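Local structure of tylactone synthase starter module and modules 1 & 2 (Streptomyces fradiae, 2Z5L) at residues Pro117-Asp120 and Ala121-Ser125; Trp166-Gly169 and Arg170-Leu174; Asp352-Ser355 and Pro356-Glu360; Thr361-Ala365 and Lys366-Ala370; Asp412-Ala415 and Glu416-Ala420. The protein probably reduces the beta-keto group of a polyketide intermediate as the first ketoreductase of tylosin biosynthesis, a member of the short-chain dehydrogenase/reductase family. All blocks are in the same frame, centred on the assembly; numbering follows the deposited sequence.

Contact 1 (Pro117-Asp120 and Ala121-Ser125)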
loop_
_atom_site.group_PDB
_atom_site.type_symbol
_atom_site.label_atom_id
_atom_site.label_comp_id
_atom_site.label_asym_id
_atom_site.label_seq_id
_atom_site.Cartn_x
_atom_site.Cartn_y
_atom_site.Cartn_z
ATOM N N PRO A 117 15.855 0.168 6.135
ATOM C CA PRO A 117 15.267 -0.407 4.916
ATOM C C PRO A 117 15.099 -1.921 4.981
ATOM O O PRO A 117 15.888 -2.661 4.403
ATOM C CB PRO A 117 16.267 -0.014 3.826
ATOM C CG PRO A 117 16.926 1.204 4.376
ATOM C CD PRO A 117 17.123 0.850 5.822
ATOM N N SER A 118 14.077 -2.390 5.677
ATOM C CA SER A 118 13.859 -3.823 5.760
ATOM C C SER A 118 12.435 -4.083 6.193
ATOM O O SER A 118 11.825 -3.263 6.881
ATOM C CB SER A 118 14.811 -4.452 6.775
ATOM O OG SER A 118 14.353 -4.217 8.098
ATOM N N THR A 119 11.913 -5.232 5.790
ATOM C CA THR A 119 10.560 -5.604 6.153
ATOM C C THR A 119 10.515 -5.872 7.647
ATOM O O THR A 119 9.491 -5.674 8.295
ATOM C CB THR A 119 10.107 -6.852 5.401
ATOM O OG1 THR A 119 10.192 -6.614 3.992
ATOM C CG2 THR A 119 8.670 -7.174 5.759
ATOM N N ASP A 120 11.636 -6.322 8.194
ATOM C CA ASP A 120 11.719 -6.591 9.621
ATOM C C ASP A 120 11.403 -5.309 10.371
ATOM O O ASP A 120 10.800 -5.331 11.442
ATOM C CB ASP A 120 13.122 -7.066 9.991
ATOM C CG ASP A 120 13.220 -8.564 10.074
ATOM O OD1 ASP A 120 12.550 -9.242 9.258
ATOM O OD2 ASP A 120 13.975 -9.062 10.949
ATOM N N ALA A 121 11.831 -4.191 9.797
ATOM C CA ALA A 121 11.598 -2.886 10.395
ATOM C C ALA A 121 10.101 -2.627 10.445
ATOM O O ALA A 121 9.598 -2.102 11.429
ATOM C CB ALA A 121 12.303 -1.800 9.578
ATOM N N VAL A 122 9.410 -2.963 9.357
ATOM C CA VAL A 122 7.962 -2.793 9.277
ATOM C C VAL A 122 7.294 -3.675 10.320
ATOM O O VAL A 122 6.364 -3.257 11.014
ATOM C CB VAL A 122 7.436 -3.174 7.900
ATOM C CG1 VAL A 122 5.938 -2.839 7.801
ATOM C CG2 VAL A 122 8.213 -2.419 6.844
ATOM N N ARG A 123 7.783 -4.904 10.431
ATOM C CA ARG A 123 7.236 -5.833 11.400
ATOM C C ARG A 123 7.422 -5.281 12.809
ATOM O O ARG A 123 6.472 -5.256 13.595
ATOM C CB ARG A 123 7.908 -7.202 11.272
ATOM C CG ARG A 123 7.694 -7.874 9.918
ATOM C CD ARG A 123 8.232 -9.296 9.944
ATOM N NE ARG A 123 8.150 -9.945 8.640
ATOM C CZ ARG A 123 9.074 -9.839 7.691
ATOM N NH1 ARG A 123 10.167 -9.111 7.897
ATOM N NH2 ARG A 123 8.905 -10.456 6.532
ATOM N N THR A 124 8.632 -4.807 13.109
ATOM C CA THR A 124 8.935 -4.260 14.423
ATOM C C THR A 124 8.195 -2.953 14.681
ATOM O O THR A 124 7.916 -2.627 15.829
ATOM C CB THR A 124 10.440 -3.993 14.610
ATOM O OG1 THR A 124 11.199 -5.121 14.152
ATOM C CG2 THR A 124 10.741 -3.776 16.090
ATOM N N SER A 125 7.893 -2.213 13.613
ATOM C CA SER A 125 7.181 -0.947 13.729
ATOM C C SER A 125 5.738 -1.242 14.114
ATOM O O SER A 125 5.156 -0.569 14.975
ATOM C CB SER A 125 7.227 -0.169 12.402
ATOM O OG SER A 125 8.535 0.315 12.133
#

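Contact 2 (Trp166-Gly169 and Arg170-Leu174)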
loop_
_atom_site.group_PDB
_atom_site.type_symbol
_atom_site.label_atom_id
_atom_site.label_comp_id
_atom_site.label_asym_id
_atom_site.label_seq_id
_atom_site.Cartn_x
_atom_site.Cartn_y
_atom_site.Cartn_z
ATOM N N TRP A 166 3.961 3.411 5.417
ATOM C CA TRP A 166 2.968 4.451 5.176
ATOM C C TRP A 166 1.629 3.773 4.958
ATOM O O TRP A 166 0.605 4.249 5.444
ATOM C CB TRP A 166 3.357 5.300 3.971
ATOM C CG TRP A 166 4.345 6.363 4.325
ATOM C CD1 TRP A 166 5.638 6.189 4.758
ATOM C CD2 TRP A 166 4.115 7.771 4.304
ATOM N NE1 TRP A 166 6.222 7.408 5.006
ATOM C CE2 TRP A 166 5.309 8.395 4.737
ATOM C CE3 TRP A 166 3.014 8.571 3.963
ATOM C CZ2 TRP A 166 5.432 9.779 4.838
ATOM C CZ3 TRP A 166 3.137 9.951 4.064
ATOM C CH2 TRP A 166 4.341 10.540 4.499
ATOM N N GLY A 167 1.652 2.636 4.258
ATOM C CA GLY A 167 0.425 1.909 4.017
ATOM C C GLY A 167 -0.220 1.499 5.324
ATOM O O GLY A 167 -1.403 1.737 5.555
ATOM N N PHE A 168 0.574 0.890 6.193
ATOM C CA PHE A 168 0.097 0.443 7.492
ATOM C C PHE A 168 -0.285 1.619 8.374
ATOM O O PHE A 168 -1.247 1.549 9.144
ATOM C CB PHE A 168 1.198 -0.331 8.201
ATOM C CG PHE A 168 0.853 -0.697 9.601
ATOM C CD1 PHE A 168 -0.016 -1.755 9.856
ATOM C CD2 PHE A 168 1.354 0.035 10.665
ATOM C CE1 PHE A 168 -0.386 -2.081 11.150
ATOM C CE2 PHE A 168 0.991 -0.283 11.960
ATOM C CZ PHE A 168 0.114 -1.347 12.210
ATOM N N GLY A 169 0.509 2.680 8.277
ATOM C CA GLY A 169 0.278 3.869 9.081
ATOM C C GLY A 169 -1.127 4.430 8.934
ATOM O O GLY A 169 -1.736 4.843 9.921
ATOM N N ARG A 170 -1.628 4.457 7.699
ATOM C CA ARG A 170 -2.965 4.967 7.392
ATOM C C ARG A 170 -4.071 4.100 7.989
ATOM O O ARG A 170 -5.173 4.584 8.291
ATOM C CB ARG A 170 -3.144 5.092 5.872
ATOM C CG ARG A 170 -2.138 6.061 5.241
ATOM C CD ARG A 170 -2.392 6.256 3.759
ATOM N NE ARG A 170 -1.729 5.253 2.925
ATOM C CZ ARG A 170 -0.551 5.437 2.341
ATOM N NH1 ARG A 170 0.100 6.591 2.495
ATOM N NH2 ARG A 170 -0.025 4.469 1.607
ATOM N N VAL A 171 -3.783 2.817 8.152
ATOM C CA VAL A 171 -4.743 1.904 8.739
ATOM C C VAL A 171 -4.760 2.189 10.233
ATOM O O VAL A 171 -5.822 2.172 10.867
ATOM C CB VAL A 171 -4.336 0.424 8.504
ATOM C CG1 VAL A 171 -5.238 -0.501 9.316
ATOM C CG2 VAL A 171 -4.440 0.097 7.029
ATOM N N ALA A 172 -3.584 2.465 10.795
ATOM C CA ALA A 172 -3.480 2.763 12.228
ATOM C C ALA A 172 -4.286 4.009 12.608
ATOM O O ALA A 172 -4.924 4.039 13.656
ATOM C CB ALA A 172 -2.017 2.958 12.615
ATOM N N ALA A 173 -4.256 5.023 11.746
ATOM C CA ALA A 173 -4.987 6.259 11.992
ATOM C C ALA A 173 -6.479 6.008 12.202
ATOM O O ALA A 173 -7.107 6.604 13.082
ATOM C CB ALA A 173 -4.782 7.227 10.826
ATOM N N LEU A 174 -7.029 5.107 11.395
ATOM C CA LEU A 174 -8.448 4.763 11.437
ATOM C C LEU A 174 -8.826 3.785 12.537
ATOM O O LEU A 174 -9.942 3.821 13.071
ATOM C CB LEU A 174 -8.872 4.187 10.082
ATOM C CG LEU A 174 -8.696 5.093 8.859
ATOM C CD1 LEU A 174 -8.584 4.241 7.607
ATOM C CD2 LEU A 174 -9.854 6.068 8.762
HETATM O O HOH W 1 -2.950 2.754 3.179
#

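Contact 3 (Asp352-Ser355 and Pro356-Glu360)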
loop_
_atom_site.group_PDB
_atom_site.type_symbol
_atom_site.label_atom_id
_atom_site.label_comp_id
_atom_site.label_asym_id
_atom_site.label_seq_id
_atom_site.Cartn_x
_atom_site.Cartn_y
_atom_site.Cartn_z
ATOM N N ASP A 352 -4.675 -4.964 16.864
ATOM C CA ASP A 352 -4.537 -5.627 18.156
ATOM C C ASP A 352 -4.415 -7.134 18.009
ATOM O O ASP A 352 -3.859 -7.801 18.878
ATOM C CB ASP A 352 -5.730 -5.314 19.071
ATOM C CG ASP A 352 -5.665 -6.072 20.388
ATOM O OD1 ASP A 352 -4.704 -5.853 21.157
ATOM O OD2 ASP A 352 -6.569 -6.894 20.653
ATOM N N THR A 353 -4.929 -7.667 16.906
ATOM C CA THR A 353 -4.880 -9.106 16.677
ATOM C C THR A 353 -4.012 -9.486 15.483
ATOM O O THR A 353 -4.022 -10.637 15.066
ATOM C CB THR A 353 -6.286 -9.681 16.441
ATOM O OG1 THR A 353 -6.792 -9.214 15.185
ATOM C CG2 THR A 353 -7.225 -9.236 17.550
ATOM N N LEU A 354 -3.278 -8.524 14.930
ATOM C CA LEU A 354 -2.420 -8.791 13.779
ATOM C C LEU A 354 -1.188 -9.582 14.212
ATOM O O LEU A 354 -0.262 -9.035 14.819
ATOM C CB LEU A 354 -2.009 -7.468 13.121
ATOM C CG LEU A 354 -1.153 -7.472 11.833
ATOM C CD1 LEU A 354 -1.812 -8.290 10.777
ATOM C CD2 LEU A 354 -0.968 -6.045 11.341
ATOM N N SER A 355 -1.189 -10.878 13.912
ATOM C CA SER A 355 -0.069 -11.738 14.271
ATOM C C SER A 355 1.020 -11.696 13.193
ATOM O O SER A 355 0.743 -11.441 12.017
ATOM C CB SER A 355 -0.554 -13.174 14.456
ATOM O OG SER A 355 -1.097 -13.664 13.248
ATOM N N PRO A 356 2.280 -11.949 13.583
ATOM C CA PRO A 356 3.345 -11.918 12.574
ATOM C C PRO A 356 3.106 -12.897 11.419
ATOM O O PRO A 356 3.411 -12.589 10.265
ATOM C CB PRO A 356 4.618 -12.218 13.386
ATOM C CG PRO A 356 4.126 -12.895 14.636
ATOM C CD PRO A 356 2.811 -12.217 14.935
ATOM N N GLU A 357 2.551 -14.067 11.729
ATOM C CA GLU A 357 2.257 -15.063 10.699
ATOM C C GLU A 357 1.268 -14.522 9.669
ATOM O O GLU A 357 1.455 -14.709 8.470
ATOM C CB GLU A 357 1.665 -16.337 11.327
ATOM C CG GLU A 357 2.633 -17.138 12.216
ATOM C CD GLU A 357 2.982 -16.431 13.528
ATOM O OE1 GLU A 357 3.904 -16.909 14.234
ATOM O OE2 GLU A 357 2.333 -15.408 13.854
ATOM N N SER A 358 0.209 -13.858 10.139
ATOM C CA SER A 358 -0.801 -13.320 9.219
ATOM C C SER A 358 -0.215 -12.281 8.257
ATOM O O SER A 358 -0.590 -12.222 7.084
ATOM C CB SER A 358 -1.982 -12.714 9.999
ATOM O OG SER A 358 -1.579 -11.633 10.829
ATOM N N PHE A 359 0.714 -11.473 8.764
ATOM C CA PHE A 359 1.353 -10.440 7.952
ATOM C C PHE A 359 2.157 -11.080 6.823
ATOM O O PHE A 359 2.258 -10.539 5.718
ATOM C CB PHE A 359 2.260 -9.556 8.822
ATOM C CG PHE A 359 2.931 -8.437 8.067
ATOM C CD1 PHE A 359 4.167 -8.627 7.447
ATOM C CD2 PHE A 359 2.329 -7.193 7.974
ATOM C CE1 PHE A 359 4.794 -7.580 6.739
ATOM C CE2 PHE A 359 2.941 -6.141 7.274
ATOM C CZ PHE A 359 4.177 -6.340 6.655
ATOM N N GLU A 360 2.731 -12.243 7.101
ATOM C CA GLU A 360 3.510 -12.935 6.088
ATOM C C GLU A 360 2.608 -13.620 5.100
ATOM O O GLU A 360 2.855 -13.618 3.899
ATOM C CB GLU A 360 4.441 -13.962 6.735
ATOM C CG GLU A 360 5.665 -13.344 7.359
ATOM C CD GLU A 360 6.450 -12.515 6.349
ATOM O OE1 GLU A 360 6.952 -13.084 5.344
ATOM O OE2 GLU A 360 6.544 -11.286 6.558
#

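Contact 4 (Thr361-Ala365 and Lys366-Ala370)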
loop_
_atom_site.group_PDB
_atom_site.type_symbol
_atom_site.label_atom_id
_atom_site.label_comp_id
_atom_site.label_asym_id
_atom_site.label_seq_id
_atom_site.Cartn_x
_atom_site.Cartn_y
_atom_site.Cartn_z
ATOM N N THR A 361 1.551 -14.222 5.616
ATOM C CA THR A 361 0.614 -14.926 4.760
ATOM C C THR A 361 0.009 -13.957 3.755
ATOM O O THR A 361 -0.204 -14.296 2.590
ATOM C CB THR A 361 -0.477 -15.569 5.616
ATOM O OG1 THR A 361 0.110 -16.593 6.433
ATOM C CG2 THR A 361 -1.556 -16.167 4.743
ATOM N N VAL A 362 -0.226 -12.727 4.202
ATOM C CA VAL A 362 -0.824 -11.730 3.332
ATOM C C VAL A 362 0.124 -11.189 2.275
ATOM O O VAL A 362 -0.271 -10.981 1.119
ATOM C CB VAL A 362 -1.408 -10.574 4.161
ATOM C CG1 VAL A 362 -1.893 -9.434 3.243
ATOM C CG2 VAL A 362 -2.561 -11.104 4.981
ATOM N N ARG A 363 1.379 -10.959 2.648
ATOM C CA ARG A 363 2.316 -10.431 1.657
ATOM C C ARG A 363 2.908 -11.492 0.741
ATOM O O ARG A 363 3.291 -11.192 -0.390
ATOM C CB ARG A 363 3.433 -9.632 2.334
ATOM C CG ARG A 363 4.378 -10.425 3.178
ATOM C CD ARG A 363 5.171 -9.462 4.038
ATOM N NE ARG A 363 5.818 -8.445 3.212
ATOM C CZ ARG A 363 6.940 -8.652 2.530
ATOM N NH1 ARG A 363 7.529 -9.837 2.595
ATOM N NH2 ARG A 363 7.467 -7.687 1.781
ATOM N N GLY A 364 2.955 -12.735 1.211
ATOM C CA GLY A 364 3.511 -13.807 0.398
ATOM C C GLY A 364 3.121 -13.786 -1.072
ATOM O O GLY A 364 3.955 -13.525 -1.956
ATOM N N ALA A 365 1.850 -14.055 -1.351
ATOM C CA ALA A 365 1.376 -14.085 -2.740
ATOM C C ALA A 365 1.415 -12.732 -3.433
ATOM O O ALA A 365 1.768 -12.624 -4.618
ATOM C CB ALA A 365 -0.049 -14.634 -2.794
ATOM N N LYS A 366 1.045 -11.699 -2.689
ATOM C CA LYS A 366 1.014 -10.355 -3.237
ATOM C C LYS A 366 2.411 -9.768 -3.453
ATOM O O LYS A 366 2.889 -9.669 -4.591
ATOM C CB LYS A 366 0.175 -9.466 -2.316
ATOM C CG LYS A 366 -0.188 -8.115 -2.882
ATOM C CD LYS A 366 -1.518 -7.698 -2.295
ATOM C CE LYS A 366 -2.667 -8.301 -3.082
ATOM N NZ LYS A 366 -2.926 -7.530 -4.309
ATOM N N VAL A 367 3.082 -9.409 -2.367
ATOM C CA VAL A 367 4.405 -8.808 -2.478
ATOM C C VAL A 367 5.464 -9.712 -3.110
ATOM O O VAL A 367 6.073 -9.353 -4.119
ATOM C CB VAL A 367 4.921 -8.347 -1.114
ATOM C CG1 VAL A 367 6.180 -7.522 -1.299
ATOM C CG2 VAL A 367 3.859 -7.545 -0.409
ATOM N N CYS A 368 5.696 -10.872 -2.502
ATOM C CA CYS A 368 6.686 -11.809 -3.017
ATOM C C CYS A 368 6.434 -12.153 -4.489
ATOM O O CYS A 368 7.373 -12.232 -5.286
ATOM C CB CYS A 368 6.698 -13.090 -2.169
ATOM S SG CYS A 368 7.281 -12.850 -0.448
ATOM N N GLY A 369 5.171 -12.349 -4.850
ATOM C CA GLY A 369 4.837 -12.681 -6.224
ATOM C C GLY A 369 5.278 -11.640 -7.241
ATOM O O GLY A 369 5.938 -11.962 -8.236
ATOM N N ALA A 370 4.910 -10.387 -6.987
ATOM C CA ALA A 370 5.244 -9.279 -7.868
ATOM C C ALA A 370 6.747 -9.024 -7.925
ATOM O O ALA A 370 7.292 -8.668 -8.975
ATOM C CB ALA A 370 4.530 -8.019 -7.402
#

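Contact 5 (Asp412-Ala415 and Glu416-Ala420)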
loop_
_atom_site.group_PDB
_atom_site.type_symbol
_atom_site.label_atom_id
_atom_site.label_comp_id
_atom_site.label_asym_id
_atom_site.label_seq_id
_atom_site.Cartn_x
_atom_site.Cartn_y
_atom_site.Cartn_z
ATOM N N ASP A 412 2.636 -0.794 -5.355
ATOM C CA ASP A 412 2.703 0.534 -5.964
ATOM C C ASP A 412 4.138 1.061 -6.078
ATOM O O ASP A 412 4.539 1.556 -7.138
ATOM C CB ASP A 412 1.839 1.531 -5.176
ATOM C CG ASP A 412 0.391 1.059 -5.011
ATOM O OD1 ASP A 412 -0.066 0.200 -5.799
ATOM O OD2 ASP A 412 -0.299 1.559 -4.104
ATOM N N ALA A 413 4.915 0.942 -5.003
ATOM C CA ALA A 413 6.297 1.425 -5.012
ATOM C C ALA A 413 7.113 0.707 -6.084
ATOM O O ALA A 413 7.959 1.313 -6.743
ATOM C CB ALA A 413 6.936 1.221 -3.635
ATOM N N LEU A 414 6.863 -0.593 -6.231
ATOM C CA LEU A 414 7.547 -1.407 -7.219
ATOM C C LEU A 414 7.237 -0.868 -8.610
ATOM O O LEU A 414 8.112 -0.834 -9.480
ATOM C CB LEU A 414 7.102 -2.866 -7.114
ATOM C CG LEU A 414 7.611 -3.821 -8.209
ATOM C CD1 LEU A 414 9.114 -4.016 -8.088
ATOM C CD2 LEU A 414 6.901 -5.172 -8.075
ATOM N N ALA A 415 6.001 -0.426 -8.812
ATOM C CA ALA A 415 5.595 0.126 -10.096
ATOM C C ALA A 415 6.436 1.366 -10.371
ATOM O O ALA A 415 7.046 1.493 -11.435
ATOM C CB ALA A 415 4.111 0.492 -10.068
ATOM N N GLU A 416 6.469 2.269 -9.391
ATOM C CA GLU A 416 7.234 3.514 -9.496
ATOM C C GLU A 416 8.705 3.233 -9.764
ATOM O O GLU A 416 9.290 3.797 -10.687
ATOM C CB GLU A 416 7.109 4.353 -8.211
ATOM C CG GLU A 416 5.678 4.728 -7.846
ATOM C CD GLU A 416 5.594 5.877 -6.845
ATOM O OE1 GLU A 416 5.937 7.020 -7.206
ATOM O OE2 GLU A 416 5.181 5.641 -5.695
ATOM N N ARG A 417 9.302 2.361 -8.961
ATOM C CA ARG A 417 10.701 2.054 -9.162
ATOM C C ARG A 417 10.976 1.452 -10.533
ATOM O O ARG A 417 12.021 1.716 -11.136
ATOM C CB ARG A 417 11.215 1.118 -8.071
ATOM C CG ARG A 417 11.239 1.753 -6.687
ATOM C CD ARG A 417 12.107 0.947 -5.749
ATOM N NE ARG A 417 11.703 -0.458 -5.687
ATOM C CZ ARG A 417 10.646 -0.905 -5.008
ATOM N NH1 ARG A 417 9.883 -0.058 -4.332
ATOM N NH2 ARG A 417 10.361 -2.200 -4.988
ATOM N N ARG A 418 10.044 0.647 -11.031
ATOM C CA ARG A 418 10.215 0.009 -12.342
ATOM C C ARG A 418 10.231 1.002 -13.495
ATOM O O ARG A 418 11.155 1.008 -14.305
ATOM C CB ARG A 418 9.104 -1.017 -12.603
ATOM C CG ARG A 418 9.372 -2.397 -12.045
ATOM C CD ARG A 418 8.248 -3.356 -12.420
ATOM N NE ARG A 418 8.189 -3.629 -13.857
ATOM C CZ ARG A 418 8.970 -4.501 -14.491
ATOM N NH1 ARG A 418 9.877 -5.195 -13.820
ATOM N NH2 ARG A 418 8.840 -4.683 -15.801
ATOM N N ARG A 419 9.195 1.825 -13.563
ATOM C CA ARG A 419 9.077 2.802 -14.622
ATOM C C ARG A 419 10.271 3.745 -14.635
ATOM O O ARG A 419 10.943 3.878 -15.654
ATOM C CB ARG A 419 7.767 3.569 -14.463
ATOM C CG ARG A 419 6.541 2.714 -14.753
ATOM C CD ARG A 419 6.360 2.506 -16.249
ATOM N NE ARG A 419 5.844 3.724 -16.875
ATOM C CZ ARG A 419 4.563 4.070 -16.894
ATOM N NH1 ARG A 419 3.649 3.283 -16.337
ATOM N NH2 ARG A 419 4.202 5.225 -17.433
ATOM N N ALA A 420 10.547 4.379 -13.501
ATOM C CA ALA A 420 11.668 5.305 -13.409
ATOM C C ALA A 420 12.984 4.626 -13.773
ATOM O O ALA A 420 14.014 5.283 -13.930
ATOM C CB ALA A 420 11.745 5.898 -12.004
#

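Contact 1 (Pro117-Asp120 and Ala121-Ser125)
S118 sits at the N-cap of helix 119-135 and turns its hydroxyl onto the first turn, where S118 OG accepts from A121 N at 3.0 Å. A chi1 of 78° sets OG between the backbone N and the carbonyl carbon and brings it to that amide. The tighter part is where buried T124 closes on the D120 carbonyl. D120 O is gripped twice: the hydroxyl T124 OG1 donates at 2.7 Å from well above the carbonyl plane, while T124 N comes from the other face at 2.8 Å. The helix being capped links strands 107-111 and 140-147 in a beta-alpha-beta unit of the Rossmann-like architecture, and V122 and T119 pack on helices 160-175 and 356-376. On the more open flank the contact is carried by longer groups. R123 reaches back with its chain extended from CG to NE, and R123 NH1 forms a salt bridge with D120 OD1 at 2.7 Å, although the carboxylate and guanidinium planes stand 84° apart. The methyl CG2 of T119 covers one face of the R123 guanidinium, 3.0 Å above its plane and toward the rim. D120 itself is exposed, whereas R123 NH2 has a second carboxylate partner in E360.

Contact 2 (Trp166-Gly169 and Arg170-Leu174)
The guanidinium of R170 turns one face to the backbone O of W166, which stands 3.5 Å above its plane and over its centre. The same W166 O accepts the helical bond from R170 N at 3.2 Å, so one carbonyl meets both ends of the arginine. R170 NH1 comes up to the indole edge close to the ring plane, 3.8 Å from W166 CE3, with the two flat groups inclined by 51°; this is an edge contact and not a cation-pi stack. The bend at chi3 (-87°) folds the chain back along the helix and turns NE to a water that accepts from R170 NE at 2.8 Å and donates to G167 O at 3.0 Å. The stretch belongs to helix 160-175, the crossover between strands 140-147 and 180-186 in a beta-alpha-beta unit. Further out, R170 NH2 donates to G394 O, and W166 NE1 is hydrogen-bonded to T146 OG1, which ties the indole to strand 140-147. Another side of the helix carries F168, whose CE2 stands 4.5 Å from A172 CB; both side chains pack on L129 of helix 119-135. A172 and A173 also touch W180 on the following strand.

Contact 3 (Asp352-Ser355 and Pro356-Glu360)
S358 brings its hydroxyl beside the carbonyl O of S355, with S358 OG donating to S355 O across 2.6 Å. OG stands well off the C=O direction, at a C=O...donor angle of 128°, and is tilted 16° from the carbonyl plane. F359 N reaches the same S355 O at 3.3 Å, so a single acceptor is held by one side-chain and one backbone donor. In S358 the hydroxyl stands between the backbone N and the carbonyl carbon (chi1 61°), the rotation that turns it back to the residue three positions earlier. Its apolar neighbour is L354, whose methyl CD1 comes within 3.4 Å of S358 OG. That leucine reaches inward to helices 119-135, 160-175 and 402-419, where it meets I126, F168 and A403. The ring of F359 packs on I126 and A406, on the first and last of these helices. On the exposed side E357 bends at chi2 and brings its OE2 to 3.7 Å from S355 CB, a loose approach beside the more buried serine pair. P356 takes the first helical position, where the lack of an N-H costs no hydrogen bond within the helix. S355 holds the N-cap position and P356 follows it, a familiar way to begin an alpha-helix; here the pair starts helix 356-376 within the KR domain, directly after a loop that follows strand 338-341.

Contact 4 (Thr361-Ala365 and Lys366-Ala370)
The helix passes from 361-365 to 366-370 with its axis turned by 22°, and at 366-368 it widens into a pi-type turn, in which C368 N donates to R363 O at 3.2 Å while V367 N makes only a weak bond to the same oxygen. Across this turn R363 and V367 carry the side-chain contact. The R363 guanidinium has V367 CB over one face, 3.8 Å above its plane and displaced toward the rim, and R363 NH2 comes within 3.3 Å of V367 CG1. Lower down the arginine, R363 CB packs against the other methyl, V367 CG2, at 3.5 Å. The chain is bent at chi3 (-54°), which lays the charged end beside the valine. All of this lies on helix 356-376 of the KR domain, a short-chain dehydrogenase/reductase type of Rossmann fold, with V367 also touching A407 of helix 402-419. K366 leaves the turn on another side: K366 CB is 3.8 Å from V362 O, while NZ is hydrogen-bonded to N408 on that neighbouring helix. The widened backbone has an outside partner of its own, since K366 O accepts from H341 NE2 at the end of strand 338-341. G369, without a side chain, lets the chain pass close to the preceding turn, where G369 CA makes a C-H...O contact with A365 O at 3.5 Å. The C368 side chain touches A322 in a nearby loop.

Contact 5 (Asp412-Ala415 and Glu416-Ala420)
E416 opens the second half of a stretch of helix 402-419, the crossover between strands 386-391 and 426-430 in the Rossmann-type beta-alpha-beta unit of the KR domain. E416 N donates to D412 O at 3.1 Å, and E416 CG passes 3.4 Å from that oxygen. R417 comes next and folds back over the preceding turn: the bend at chi3 (-55°) lays the R417 guanidinium above the backbone, with L414 CA 3.5 Å off one face and toward its rim. R417 NH1 touches A413 CB at 3.3 Å and finds its hydrogen-bonding partner in P158 O, while R417 NH2 meets the methyl L414 CD1 at 3.8 Å; the L414 and R417 side chains cross at about a right angle. R418 keeps its aliphatic part near the contact, with R418 CG 3.3 Å from L414 O. Its guanidinium leads off, NE to P424 O and NH1 to H374 ND1, and makes a cation-pi contact with F386. R419 also carries its charged end away, to backbone oxygens of N471, D472 and A425. At the helix R419 N donates to A415 O over 3.0 Å, and R419 CG passes 3.6 Å from that same A415 O.

In chain order the contacts run from 1 to 5 on four helices that pack on one another. Contacts 1 and 2 lie on helices 119-135 and 160-175, with centres about 15 Å apart; contacts 3 and 4 follow one another on helix 356-376, and contact 5 is on helix 402-419. Contacts 3 to 5 belong to the KR domain. Contact 1 joins contact 3 through the salt bridge of R123 NH2 and E360 OE2 (2.5 Å) and meets contact 4 where T119 lies beside R363. F168 and L354 bring contacts 2 and 3 together; A370 and L414 do so for contacts 4 and 5. Helix 356-376 thus joins helices 119-135 and 160-175 to the KR domain, although contacts 3 and 5 remain about 27 Å apart between centres.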